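Local structure of polyhedrin (Antheraea mylitta cypovirus 4, 5A9C) at residues M38-F43 against D60-F65; A95-T100 against R134-P139. The protein forms the crystalline lattice of viral polyhedra, insect-virus microcrystals that probably occlude and protect virus particles, here in a version lacking the base domain. All blocks are in the same frame, centred on the assembly; numbering follows the deposited sequence.

Contact 1 of 2, residues M38-F43 against D60-F65; sequences MRVVVF and DYLKVF
Val-40 and Leu-62 meet obliquely, and a single methyl of the leucine does the touching. Leu-62 CD2 lies 3.5 Å from Val-40 CB, approaching it from the side that carries the hydrogen. It is 3.9 Å from both Val-40 CG1 and Val-40 CG2, so neither branch of the valine is favoured. The leucine reaches this position with CG anti to its backbone N (chi1 173°), while its other methyl, CD1, is directed away from the valine. Where strand 38-43 begins, Met-38 makes a different kind of contact. Its chain bends at the last torsion (chi3 -70°), bringing CE over the face of the peptide that links Asp-60 to Tyr-61. There CE is 3.4 Å from Asp-60 O and 3.5 Å from Asp-60 C, beside the carbonyl bond rather than beyond its oxygen, which makes this van der Waals packing of a methyl on a peptide face.

No hydrogen bond joins the segments, because they belong to different layers of the polyhedrin beta-sandwich: 38-43 to the six-stranded antiparallel sheet and 61-65 to an outermost strand of the three-stranded one. The backbones come closest at the first residues of the segments, Asp-60 lying just ahead of its strand, with Met-38 CA and Asp-60 CA 7.6 Å apart. Farther along, the spacing opens, and Val-42 CG2 and Val-64 CG1 are separated by 5.3 Å. Val-40 also packs on Phe-58 and on Ala-150, the latter from the middle strand of the smaller sheet, and Leu-62 rests on Val-175. The carboxylate of Asp-60 is turned from the interface and forms a salt bridge with Arg-160. On strand 61-65, on the side turned from this contact, Lys-63 NZ donates hydrogen bonds to the carbonyl oxygens of Leu-170 and Asn-173 of the second subunit.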
ATOM      1  N   MET A  38      -5.491   5.602  15.839  1.00 23.87           N
ATOM      2  CA  MET A  38      -4.269   5.289  16.563  1.00 16.87           C
ATOM      3  C   MET A  38      -3.134   6.070  15.919  1.00 18.20           C
ATOM      4  O   MET A  38      -3.271   6.572  14.802  1.00 17.30           O
ATOM      5  CB  MET A  38      -3.981   3.786  16.523  1.00 18.06           C
ATOM      6  CG  MET A  38      -4.888   2.957  17.421  1.00 16.87           C
ATOM      7  SD  MET A  38      -4.764   1.189  17.087  1.00 21.80           S
ATOM      8  CE  MET A  38      -5.562   1.114  15.486  1.00 26.13           C
ATOM      9  N   ARG A  39      -2.015   6.191  16.622  1.00 17.73           N
ATOM     10  CA  ARG A  39      -0.898   6.949  16.087  1.00 16.76           C
ATOM     11  C   ARG A  39       0.423   6.289  16.424  1.00 13.94           C
ATOM     12  O   ARG A  39       0.764   6.112  17.595  1.00 16.43           O
ATOM     13  CB  ARG A  39      -0.920   8.388  16.607  1.00 18.77           C
ATOM     14  CG  ARG A  39       0.007   9.326  15.848  1.00 17.73           C
ATOM     15  CD  ARG A  39      -0.287  10.771  16.199  1.00 19.55           C
ATOM     16  NE  ARG A  39       0.406  11.704  15.316  1.00 18.56           N
ATOM     17  CZ  ARG A  39       0.121  12.999  15.238  1.00 22.69           C
ATOM     18  NH1 ARG A  39      -0.848  13.513  15.986  1.00 22.03           N
ATOM     19  NH2 ARG A  39       0.798  13.782  14.409  1.00 22.99           N
ATOM     20  N   VAL A  40       1.159   5.917  15.385  1.00 15.81           N
ATOM     21  CA  VAL A  40       2.480   5.334  15.557  1.00 17.08           C
ATOM     22  C   VAL A  40       3.489   6.219  14.853  1.00 17.92           C
ATOM     23  O   VAL A  40       3.285   6.616  13.705  1.00 18.46           O
ATOM     24  CB  VAL A  40       2.549   3.905  14.989  1.00 12.13           C
ATOM     25  CG1 VAL A  40       3.984   3.394  15.002  1.00 18.58           C
ATOM     26  CG2 VAL A  40       1.655   2.980  15.791  1.00 13.43           C
ATOM     27  N   VAL A  41       4.566   6.551  15.553  1.00 15.79           N
ATOM     28  CA  VAL A  41       5.602   7.386  14.976  1.00 15.52           C
ATOM     29  C   VAL A  41       6.965   6.733  15.122  1.00 11.99           C
ATOM     30  O   VAL A  41       7.329   6.258  16.202  1.00 16.39           O
ATOM     31  CB  VAL A  41       5.638   8.778  15.628  1.00 18.17           C
ATOM     32  CG1 VAL A  41       6.658   9.663  14.922  1.00 15.27           C
ATOM     33  CG2 VAL A  41       4.250   9.417  15.598  1.00 13.69           C
ATOM     34  N   VAL A  42       7.711   6.707  14.025  1.00 14.70           N
ATOM     35  CA  VAL A  42       9.080   6.224  14.037  1.00 15.60           C
ATOM     36  C   VAL A  42      10.014   7.424  13.911  1.00 17.06           C
ATOM     37  O   VAL A  42      10.064   8.076  12.866  1.00 19.22           O
ATOM     38  CB  VAL A  42       9.342   5.239  12.883  1.00 15.21           C
ATOM     39  CG1 VAL A  42      10.776   4.719  12.938  1.00 20.84           C
ATOM     40  CG2 VAL A  42       8.347   4.086  12.931  1.00 15.92           C
ATOM     41  N   PHE A  43      10.736   7.725  14.986  1.00 17.31           N
ATOM     42  CA  PHE A  43      11.664   8.850  15.003  1.00 15.27           C
ATOM     43  C   PHE A  43      13.068   8.354  14.703  1.00 20.32           C
ATOM     44  O   PHE A  43      13.643   7.623  15.503  1.00 18.33           O
ATOM     45  CB  PHE A  43      11.690   9.510  16.384  1.00 18.46           C
ATOM     46  CG  PHE A  43      10.406  10.173  16.782  1.00 19.55           C
ATOM     47  CD1 PHE A  43      10.112  11.456  16.351  1.00 20.71           C
ATOM     48  CD2 PHE A  43       9.511   9.531  17.625  1.00 18.37           C
ATOM     49  CE1 PHE A  43       8.940  12.078  16.735  1.00 16.58           C
ATOM     50  CE2 PHE A  43       8.338  10.147  18.011  1.00 17.06           C
ATOM     51  CZ  PHE A  43       8.053  11.425  17.569  1.00 18.00           C
ATOM     52  N   ASP A  60      -7.373   1.049  12.410  1.00 18.40           N
ATOM     53  CA  ASP A  60      -7.507  -0.380  12.704  1.00 23.22           C
ATOM     54  C   ASP A  60      -6.189  -1.136  12.853  1.00 18.37           C
ATOM     55  O   ASP A  60      -5.988  -1.859  13.832  1.00 23.71           O
ATOM     56  CB  ASP A  60      -8.383  -1.058  11.649  1.00 23.51           C
ATOM     57  CG  ASP A  60      -9.815  -0.563  11.683  1.00 24.19           C
ATOM     58  OD1 ASP A  60     -10.454  -0.673  12.751  1.00 29.21           O
ATOM     59  OD2 ASP A  60     -10.297  -0.067  10.645  1.00 31.91           O
ATOM     60  N   TYR A  61      -5.301  -0.988  11.877  1.00 20.35           N
ATOM     61  CA  TYR A  61      -4.015  -1.673  11.927  1.00 19.37           C
ATOM     62  C   TYR A  61      -2.976  -0.967  11.072  1.00 20.13           C
ATOM     63  O   TYR A  61      -3.303  -0.261  10.116  1.00 18.46           O
ATOM     64  CB  TYR A  61      -4.154  -3.135  11.487  1.00 21.23           C
ATOM     65  CG  TYR A  61      -4.631  -3.294  10.063  1.00 27.58           C
ATOM     66  CD1 TYR A  61      -3.726  -3.343   9.007  1.00 29.89           C
ATOM     67  CD2 TYR A  61      -5.985  -3.380   9.771  1.00 25.92           C
ATOM     68  CE1 TYR A  61      -4.161  -3.477   7.701  1.00 29.89           C
ATOM     69  CE2 TYR A  61      -6.428  -3.516   8.469  1.00 31.68           C
ATOM     70  CZ  TYR A  61      -5.513  -3.562   7.438  1.00 37.21           C
ATOM     71  OH  TYR A  61      -5.954  -3.697   6.140  1.00 42.50           O
ATOM     72  N   LEU A  62      -1.716  -1.164  11.430  1.00 18.13           N
ATOM     73  CA  LEU A  62      -0.616  -0.560  10.703  1.00 15.75           C
ATOM     74  C   LEU A  62       0.489  -1.581  10.481  1.00 22.31           C
ATOM     75  O   LEU A  62       0.973  -2.198  11.430  1.00 18.58           O
ATOM     76  CB  LEU A  62      -0.067   0.638  11.479  1.00 17.50           C
ATOM     77  CG  LEU A  62       1.209   1.279  10.929  1.00 20.54           C
ATOM     78  CD1 LEU A  62       0.939   1.994   9.611  1.00 22.76           C
ATOM     79  CD2 LEU A  62       1.801   2.241  11.948  1.00 18.54           C
ATOM     80  N   LYS A  63       0.868  -1.762   9.221  1.00 20.41           N
ATOM     81  CA  LYS A  63       2.025  -2.569   8.857  1.00 25.19           C
ATOM     82  C   LYS A  63       3.049  -1.672   8.176  1.00 25.50           C
ATOM     83  O   LYS A  63       2.769  -1.084   7.131  1.00 35.61           O
ATOM     84  CB  LYS A  63       1.615  -3.705   7.913  1.00 27.33           C
ATOM     85  CG  LYS A  63       0.622  -4.684   8.510  1.00 41.16           C
ATOM     86  CD  LYS A  63       0.159  -5.695   7.473  1.00 36.91           C
ATOM     87  CE  LYS A  63      -0.447  -4.997   6.265  1.00 40.19           C
ATOM     88  NZ  LYS A  63      -0.923  -5.963   5.241  1.00 42.22           N
ATOM     89  N   VAL A  64       4.231  -1.556   8.770  1.00 20.60           N
ATOM     90  CA  VAL A  64       5.249  -0.660   8.240  1.00 23.19           C
ATOM     91  C   VAL A  64       6.523  -1.391   7.851  1.00 20.89           C
ATOM     92  O   VAL A  64       7.004  -2.250   8.584  1.00 18.43           O
ATOM     93  CB  VAL A  64       5.627   0.434   9.262  1.00 21.61           C
ATOM     94  CG1 VAL A  64       6.771   1.287   8.730  1.00 27.39           C
ATOM     95  CG2 VAL A  64       4.425   1.294   9.582  1.00 36.01           C
ATOM     96  N   PHE A  65       7.055  -1.049   6.684  1.00 17.51           N
ATOM     97  CA  PHE A  65       8.413  -1.429   6.317  1.00 19.30           C
ATOM     98  C   PHE A  65       9.133  -0.208   5.780  1.00 25.88           C
ATOM     99  O   PHE A  65       8.797   0.307   4.714  1.00 21.89           O
ATOM    100  CB  PHE A  65       8.439  -2.550   5.275  1.00 16.69           C
ATOM    101  CG  PHE A  65       9.821  -2.831   4.727  1.00 15.07           C
ATOM    102  CD1 PHE A  65      10.757  -3.515   5.484  1.00 15.55           C
ATOM    103  CD2 PHE A  65      10.184  -2.399   3.460  1.00 23.38           C
ATOM    104  CE1 PHE A  65      12.026  -3.769   4.990  1.00 16.49           C
ATOM    105  CE2 PHE A  65      11.454  -2.654   2.958  1.00 17.23           C
ATOM    106  CZ  PHE A  65      12.374  -3.339   3.724  1.00 18.77           C
TER

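Contact 2 of 2, residues A95-T100 against R134-P139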
ATOM      1  N   ALA A  95       1.740  -5.886  19.620  1.00 20.78           N
ATOM      2  CA  ALA A  95       2.553  -4.782  19.123  1.00 13.30           C
ATOM      3  C   ALA A  95       4.016  -5.211  19.059  1.00 23.99           C
ATOM      4  O   ALA A  95       4.528  -5.830  19.995  1.00 19.58           O
ATOM      5  CB  ALA A  95       2.391  -3.554  20.008  1.00 17.85           C
ATOM      6  N   ARG A  96       4.693  -4.881  17.964  1.00 18.70           N
ATOM      7  CA  ARG A  96       6.063  -5.355  17.783  1.00 15.76           C
ATOM      8  C   ARG A  96       6.885  -4.539  16.790  1.00 16.69           C
ATOM      9  O   ARG A  96       6.347  -3.812  15.953  1.00 19.57           O
ATOM     10  CB  ARG A  96       6.051  -6.818  17.338  1.00 15.39           C
ATOM     11  CG  ARG A  96       5.508  -7.013  15.936  1.00 21.98           C
ATOM     12  CD  ARG A  96       5.216  -8.473  15.647  1.00 20.52           C
ATOM     13  NE  ARG A  96       4.058  -8.955  16.387  1.00 20.08           N
ATOM     14  CZ  ARG A  96       3.516 -10.156  16.219  1.00 21.04           C
ATOM     15  NH1 ARG A  96       4.029 -10.998  15.332  1.00 22.86           N
ATOM     16  NH2 ARG A  96       2.457 -10.516  16.933  1.00 22.03           N
ATOM     17  N   VAL A  97       8.201  -4.684  16.900  1.00 13.54           N
ATOM     18  CA  VAL A  97       9.152  -4.022  16.027  1.00 22.08           C
ATOM     19  C   VAL A  97      10.304  -4.987  15.796  1.00 17.86           C
ATOM     20  O   VAL A  97      10.621  -5.804  16.661  1.00 17.95           O
ATOM     21  CB  VAL A  97       9.727  -2.736  16.682  1.00 22.41           C
ATOM     22  CG1 VAL A  97      10.746  -2.065  15.765  1.00 15.04           C
ATOM     23  CG2 VAL A  97       8.616  -1.765  17.040  1.00 15.54           C
ATOM     24  N   GLU A  98      10.924  -4.913  14.629  1.00 15.04           N
ATOM     25  CA  GLU A  98      12.194  -5.597  14.440  1.00 15.91           C
ATOM     26  C   GLU A  98      13.042  -4.888  13.397  1.00 18.47           C
ATOM     27  O   GLU A  98      12.520  -4.255  12.479  1.00 18.23           O
ATOM     28  CB  GLU A  98      11.997  -7.081  14.101  1.00 22.29           C
ATOM     29  CG  GLU A  98      11.616  -7.381  12.666  1.00 20.23           C
ATOM     30  CD  GLU A  98      11.436  -8.870  12.420  1.00 15.74           C
ATOM     31  OE1 GLU A  98      11.509  -9.645  13.394  1.00 21.06           O
ATOM     32  OE2 GLU A  98      11.224  -9.265  11.255  1.00 20.11           O
ATOM     33  N   ALA A  99      14.355  -4.962  13.577  1.00 18.69           N
ATOM     34  CA  ALA A  99      15.296  -4.427  12.607  1.00 18.70           C
ATOM     35  C   ALA A  99      15.752  -5.563  11.703  1.00 18.24           C
ATOM     36  O   ALA A  99      16.448  -6.477  12.142  1.00 23.65           O
ATOM     37  CB  ALA A  99      16.482  -3.797  13.307  1.00 19.02           C
ATOM     38  N   THR A 100      15.337  -5.509  10.447  1.00 21.57           N
ATOM     39  CA  THR A 100      15.680  -6.541   9.478  1.00 19.58           C
ATOM     40  C   THR A 100      16.886  -6.084   8.662  1.00 19.37           C
ATOM     41  O   THR A 100      17.413  -4.990   8.882  1.00 21.67           O
ATOM     42  CB  THR A 100      14.483  -6.847   8.557  1.00 22.23           C
ATOM     43  OG1 THR A 100      13.773  -5.634   8.279  1.00 22.94           O
ATOM     44  CG2 THR A 100      13.524  -7.823   9.236  1.00 20.22           C
ATOM     45  N   ARG A 134       3.118   3.567  24.474  1.00 19.03           N
ATOM     46  CA  ARG A 134       4.367   2.852  24.725  1.00 18.95           C
ATOM     47  C   ARG A 134       5.450   3.404  23.797  1.00 18.08           C
ATOM     48  O   ARG A 134       5.149   3.937  22.730  1.00 19.09           O
ATOM     49  CB  ARG A 134       4.200   1.350  24.474  1.00 20.80           C
ATOM     50  CG  ARG A 134       3.091   0.683  25.263  1.00 30.38           C
ATOM     51  CD  ARG A 134       3.402   0.647  26.743  1.00 30.12           C
ATOM     52  NE  ARG A 134       2.526  -0.278  27.453  1.00 23.28           N
ATOM     53  CZ  ARG A 134       1.334   0.043  27.947  1.00 48.59           C
ATOM     54  NH1 ARG A 134       0.858   1.276  27.807  1.00 25.97           N
ATOM     55  NH2 ARG A 134       0.615  -0.875  28.580  1.00 39.82           N
ATOM     56  N   ALA A 135       6.710   3.281  24.199  1.00 18.12           N
ATOM     57  CA  ALA A 135       7.807   3.708  23.339  1.00 16.37           C
ATOM     58  C   ALA A 135       9.026   2.817  23.533  1.00 19.14           C
ATOM     59  O   ALA A 135       9.266   2.303  24.625  1.00 20.16           O
ATOM     60  CB  ALA A 135       8.158   5.167  23.599  1.00 19.93           C
ATOM     61  N   VAL A 136       9.794   2.627  22.468  1.00 13.46           N
ATOM     62  CA  VAL A 136      10.976   1.785  22.545  1.00 14.37           C
ATOM     63  C   VAL A 136      12.073   2.357  21.667  1.00 14.68           C
ATOM     64  O   VAL A 136      11.809   2.838  20.564  1.00 17.71           O
ATOM     65  CB  VAL A 136      10.665   0.329  22.112  1.00 15.96           C
ATOM     66  CG1 VAL A 136      10.165   0.294  20.680  1.00 14.14           C
ATOM     67  CG2 VAL A 136      11.895  -0.554  22.274  1.00 16.08           C
ATOM     68  N   TYR A 137      13.300   2.334  22.175  1.00 17.62           N
ATOM     69  CA  TYR A 137      14.450   2.731  21.377  1.00 11.88           C
ATOM     70  C   TYR A 137      15.100   1.501  20.762  1.00 20.26           C
ATOM     71  O   TYR A 137      15.292   0.487  21.434  1.00 15.87           O
ATOM     72  CB  TYR A 137      15.479   3.491  22.216  1.00 16.31           C
ATOM     73  CG  TYR A 137      16.738   3.809  21.443  1.00 14.49           C
ATOM     74  CD1 TYR A 137      16.750   4.816  20.487  1.00 16.00           C
ATOM     75  CD2 TYR A 137      17.909   3.089  21.651  1.00 20.27           C
ATOM     76  CE1 TYR A 137      17.893   5.106  19.767  1.00 20.71           C
ATOM     77  CE2 TYR A 137      19.059   3.374  20.933  1.00 21.49           C
ATOM     78  CZ  TYR A 137      19.044   4.383  19.994  1.00 21.10           C
ATOM     79  OH  TYR A 137      20.182   4.674  19.276  1.00 38.13           O
ATOM     80  N   VAL A 138      15.434   1.597  19.482  1.00 15.21           N
ATOM     81  CA  VAL A 138      16.029   0.485  18.757  1.00 13.65           C
ATOM     82  C   VAL A 138      17.271   0.962  18.021  1.00 11.24           C
ATOM     83  O   VAL A 138      17.170   1.711  17.055  1.00 17.95           O
ATOM     84  CB  VAL A 138      15.039  -0.099  17.731  1.00 23.12           C
ATOM     85  CG1 VAL A 138      15.635  -1.328  17.048  1.00 16.83           C
ATOM     86  CG2 VAL A 138      13.717  -0.442  18.405  1.00 16.69           C
ATOM     87  N   PRO A 139      18.455   0.541  18.487  1.00 16.93           N
ATOM     88  CA  PRO A 139      19.680   0.918  17.776  1.00 16.09           C
ATOM     89  C   PRO A 139      19.744   0.257  16.401  1.00 21.44           C
ATOM     90  O   PRO A 139      19.318  -0.888  16.242  1.00 14.25           O
ATOM     91  CB  PRO A 139      20.795   0.399  18.692  1.00 25.56           C
ATOM     92  CG  PRO A 139      20.153  -0.650  19.532  1.00 24.57           C
ATOM     93  CD  PRO A 139      18.731  -0.219  19.717  1.00 19.77           C
TER
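This is a purely apolar, rather loose contact between strands of two different sheets, buried in the core with Val-97 as its centre. Strand 96-100 is an outermost member of the three-stranded sheet, whereas 133-139 lies next to strand 81-87 in the six-stranded one. Val-97 divides its methyls between two valines on the facing strand. CG2 of Val-97 lies alongside CG1 of Val-136, 4.5 Å away, and CG1 of Val-97 alongside CG2 of Val-138, 4.3 Å away; neither methyl points straight at its partner. With CG1 opposite the backbone N (chi1 179°), the line between the two methyls runs nearly parallel to the line from Val-136 CG1 to Val-138 CG2, so each methyl has one valine beside it. Ala-99 extends the same apolar row more distantly, its CB 4.6 Å from Val-138 CG1, and also packs on Leu-140.

Val-84 fills in beside these residues, touching both Val-97 and Val-136, and Phe-86 adds a further contact to Val-97. Glu-98, between the two inward-facing residues, turns its side chain to the other side of the strand. There OE2 makes a salt bridge with Lys-147 and accepts a hydrogen bond from Asn-106 ND2, while OE1 accepts one from Gly-117 N. Apolar residues facing each other between two sheets, with polar Glu-98 bonded on the far side of its strand, are the pattern of a beta-sandwich core, here that of the polyhedrin fold.

Overall arrangement
From the N-terminal helix the chain enters strand 38-45, turns back through 51-58 and crosses to the second sheet, where 61-66 faces its starting point; contact 1 closes this loop. Strand 81-87 then returns the chain to the larger sheet, and 96-100 takes it again to the smaller one. A long, largely irregular excursion leads to 133-139, and contact 2 closes this second loop, in series with the first. Within the sandwich the contacts are neighbours, their centres about 11 Å apart: strand 81-87 separates their members in one sheet and strand 145-151 in the other. They touch where Phe-65 CE1 lies 4.2 Å from Thr-100 OG1.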